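Peptidase M28 (Shewanella amazonensis SB2B, PDB 3IIB) is a zinc-dependent peptidase of family M28 that probably acts as a carboxypeptidase or dipeptidase. Local coordinates at residues Glu320-Tyr325 / Glu436-Pro441. Sequence-based numbering, arbitrary orientation.
Sequences ELEKHY and ELRPLP
Arg438 reaches the turn at Leu321-His324 with its guanidinium group and gives NH2 to two backbone carbonyls. The bond from Arg438 NH2 to His324 O is 2.9 Å long, with an N-H...O angle of 150°, and lies in the plane of that carbonyl. The second, from Arg438 NH2 to Leu321 O at 2.8 Å, is weak because its angle is only 130°. Leu321 O also accepts the backbone N of His324, so the arginine adds a second, weak bond to an oxygen already used within the turn. The aliphatic chain of Arg438 is extended from CG to NE (chi2 180°), which carries the flat group across to the other segment. A water bridges the segments: it accepts from Arg438 NE and donates to Tyr325 O. Glu322 O sits over one guanidinium face, with Arg438 CZ 3.5 Å from Glu322 O. At the root of the side chain, the carboxylate of Glu436 folds back so that OE2 accepts the backbone N-H of Arg438. A leucine in place of Arg438 would probably leave the His324 carbonyl without this donor and break the water bridge to Tyr325.

The apolar part is a CH-pi contact. Leu437 CD1 lies over one face of the Tyr325 ring, 3.6 Å from its centroid, and Leu437 CG comes within 3.6 Å of Tyr325 CZ. The Tyr325 hydroxyl bonds Val435 O, earlier in the same loop, which ties down the far end of the ring.

The contact joins the start of strand 324-329 to the loop that follows helix 413-432. Lys323 and Tyr325 pair with Ile251 of the parallel strand 247-257. Leu437 packs on Ala348 and Val352 of helix 346-355.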
# COMPACT_ATOMS: atom_id res chain seq x y z
N GLU A 320 16.73 -40.69 -11.06
CA GLU A 320 15.29 -40.84 -11.13
C GLU A 320 14.66 -39.97 -12.23
O GLU A 320 13.46 -40.11 -12.51
CB GLU A 320 14.69 -40.45 -9.78
CG GLU A 320 13.32 -41.00 -9.54
CD GLU A 320 12.65 -40.42 -8.28
OE1 GLU A 320 12.89 -39.23 -7.95
OE2 GLU A 320 11.81 -41.12 -7.64
N LEU A 321 15.42 -39.05 -12.81
CA LEU A 321 14.82 -38.06 -13.75
C LEU A 321 14.24 -38.71 -15.00
O LEU A 321 13.29 -38.21 -15.60
CB LEU A 321 15.86 -37.02 -14.17
CG LEU A 321 16.27 -36.06 -13.03
CD1 LEU A 321 17.18 -34.94 -13.53
CD2 LEU A 321 15.10 -35.46 -12.26
N GLU A 322 14.85 -39.80 -15.44
CA GLU A 322 14.34 -40.47 -16.61
C GLU A 322 12.92 -40.94 -16.38
O GLU A 322 12.14 -41.02 -17.33
CB GLU A 322 15.23 -41.66 -16.95
CG GLU A 322 15.00 -42.22 -18.31
CD GLU A 322 16.20 -43.06 -18.75
OE1 GLU A 322 16.22 -44.26 -18.40
OE2 GLU A 322 17.06 -42.52 -19.48
N LYS A 323 12.59 -41.28 -15.14
CA LYS A 323 11.24 -41.69 -14.77
C LYS A 323 10.29 -40.54 -14.38
O LYS A 323 9.15 -40.78 -14.01
CB LYS A 323 11.31 -42.73 -13.64
CG LYS A 323 11.75 -44.12 -14.12
CD LYS A 323 10.64 -44.81 -14.92
CE LYS A 323 11.03 -46.22 -15.33
NZ LYS A 323 9.90 -46.95 -15.97
N HIS A 324 10.75 -39.29 -14.44
CA HIS A 324 9.88 -38.12 -14.27
C HIS A 324 9.11 -37.93 -15.56
O HIS A 324 9.70 -37.65 -16.60
CB HIS A 324 10.66 -36.86 -13.93
CG HIS A 324 11.04 -36.79 -12.50
ND1 HIS A 324 11.78 -37.78 -11.89
CD2 HIS A 324 10.74 -35.89 -11.53
CE1 HIS A 324 11.95 -37.47 -10.61
NE2 HIS A 324 11.31 -36.34 -10.37
N TYR A 325 7.83 -38.17 -15.53
CA TYR A 325 7.02 -38.09 -16.74
C TYR A 325 6.91 -36.63 -17.21
O TYR A 325 7.15 -36.32 -18.38
CB TYR A 325 5.66 -38.71 -16.46
CG TYR A 325 4.75 -38.75 -17.67
CD1 TYR A 325 5.07 -39.51 -18.80
CD2 TYR A 325 3.55 -38.07 -17.66
CE1 TYR A 325 4.21 -39.54 -19.90
CE2 TYR A 325 2.70 -38.08 -18.78
CZ TYR A 325 3.03 -38.83 -19.85
OH TYR A 325 2.16 -38.81 -20.92
N GLU A 436 3.60 -40.61 -25.15
CA GLU A 436 5.04 -40.59 -24.99
C GLU A 436 5.52 -39.16 -25.12
O GLU A 436 5.39 -38.56 -26.16
CB GLU A 436 5.73 -41.52 -26.01
CG GLU A 436 7.23 -41.40 -25.97
CD GLU A 436 7.77 -41.74 -24.59
OE1 GLU A 436 7.57 -42.88 -24.16
OE2 GLU A 436 8.40 -40.85 -23.97
N LEU A 437 6.11 -38.62 -24.05
CA LEU A 437 6.49 -37.21 -24.02
C LEU A 437 7.95 -36.92 -24.43
O LEU A 437 8.33 -35.76 -24.62
CB LEU A 437 6.21 -36.60 -22.64
CG LEU A 437 4.77 -36.67 -22.10
CD1 LEU A 437 4.75 -35.87 -20.77
CD2 LEU A 437 3.76 -36.12 -23.15
N ARG A 438 8.74 -37.96 -24.61
CA ARG A 438 10.15 -37.83 -24.89
C ARG A 438 10.43 -38.40 -26.30
O ARG A 438 9.64 -39.21 -26.84
CB ARG A 438 10.93 -38.58 -23.81
CG ARG A 438 10.79 -38.01 -22.43
CD ARG A 438 11.58 -38.81 -21.47
NE ARG A 438 11.43 -38.31 -20.10
CZ ARG A 438 12.43 -38.09 -19.26
NH1 ARG A 438 13.67 -38.37 -19.61
NH2 ARG A 438 12.19 -37.59 -18.06
N PRO A 439 11.55 -38.01 -26.91
CA PRO A 439 12.51 -37.05 -26.45
C PRO A 439 12.08 -35.62 -26.72
O PRO A 439 11.33 -35.35 -27.67
CB PRO A 439 13.73 -37.37 -27.31
CG PRO A 439 13.14 -37.75 -28.62
CD PRO A 439 11.89 -38.52 -28.25
N LEU A 440 12.56 -34.68 -25.91
CA LEU A 440 12.32 -33.27 -26.14
C LEU A 440 13.08 -32.81 -27.36
O LEU A 440 14.25 -33.17 -27.52
CB LEU A 440 12.81 -32.43 -24.94
CG LEU A 440 12.18 -32.75 -23.59
CD1 LEU A 440 12.60 -31.70 -22.48
CD2 LEU A 440 10.69 -32.83 -23.75
N PRO A 441 12.45 -32.00 -28.23
CA PRO A 441 13.17 -31.43 -29.36
C PRO A 441 14.19 -30.37 -28.89
O PRO A 441 14.04 -29.81 -27.79
CB PRO A 441 12.07 -30.79 -30.19
CG PRO A 441 11.01 -30.44 -29.20
CD PRO A 441 11.09 -31.45 -28.10
O HOH W 1 8.60 -38.40 -19.77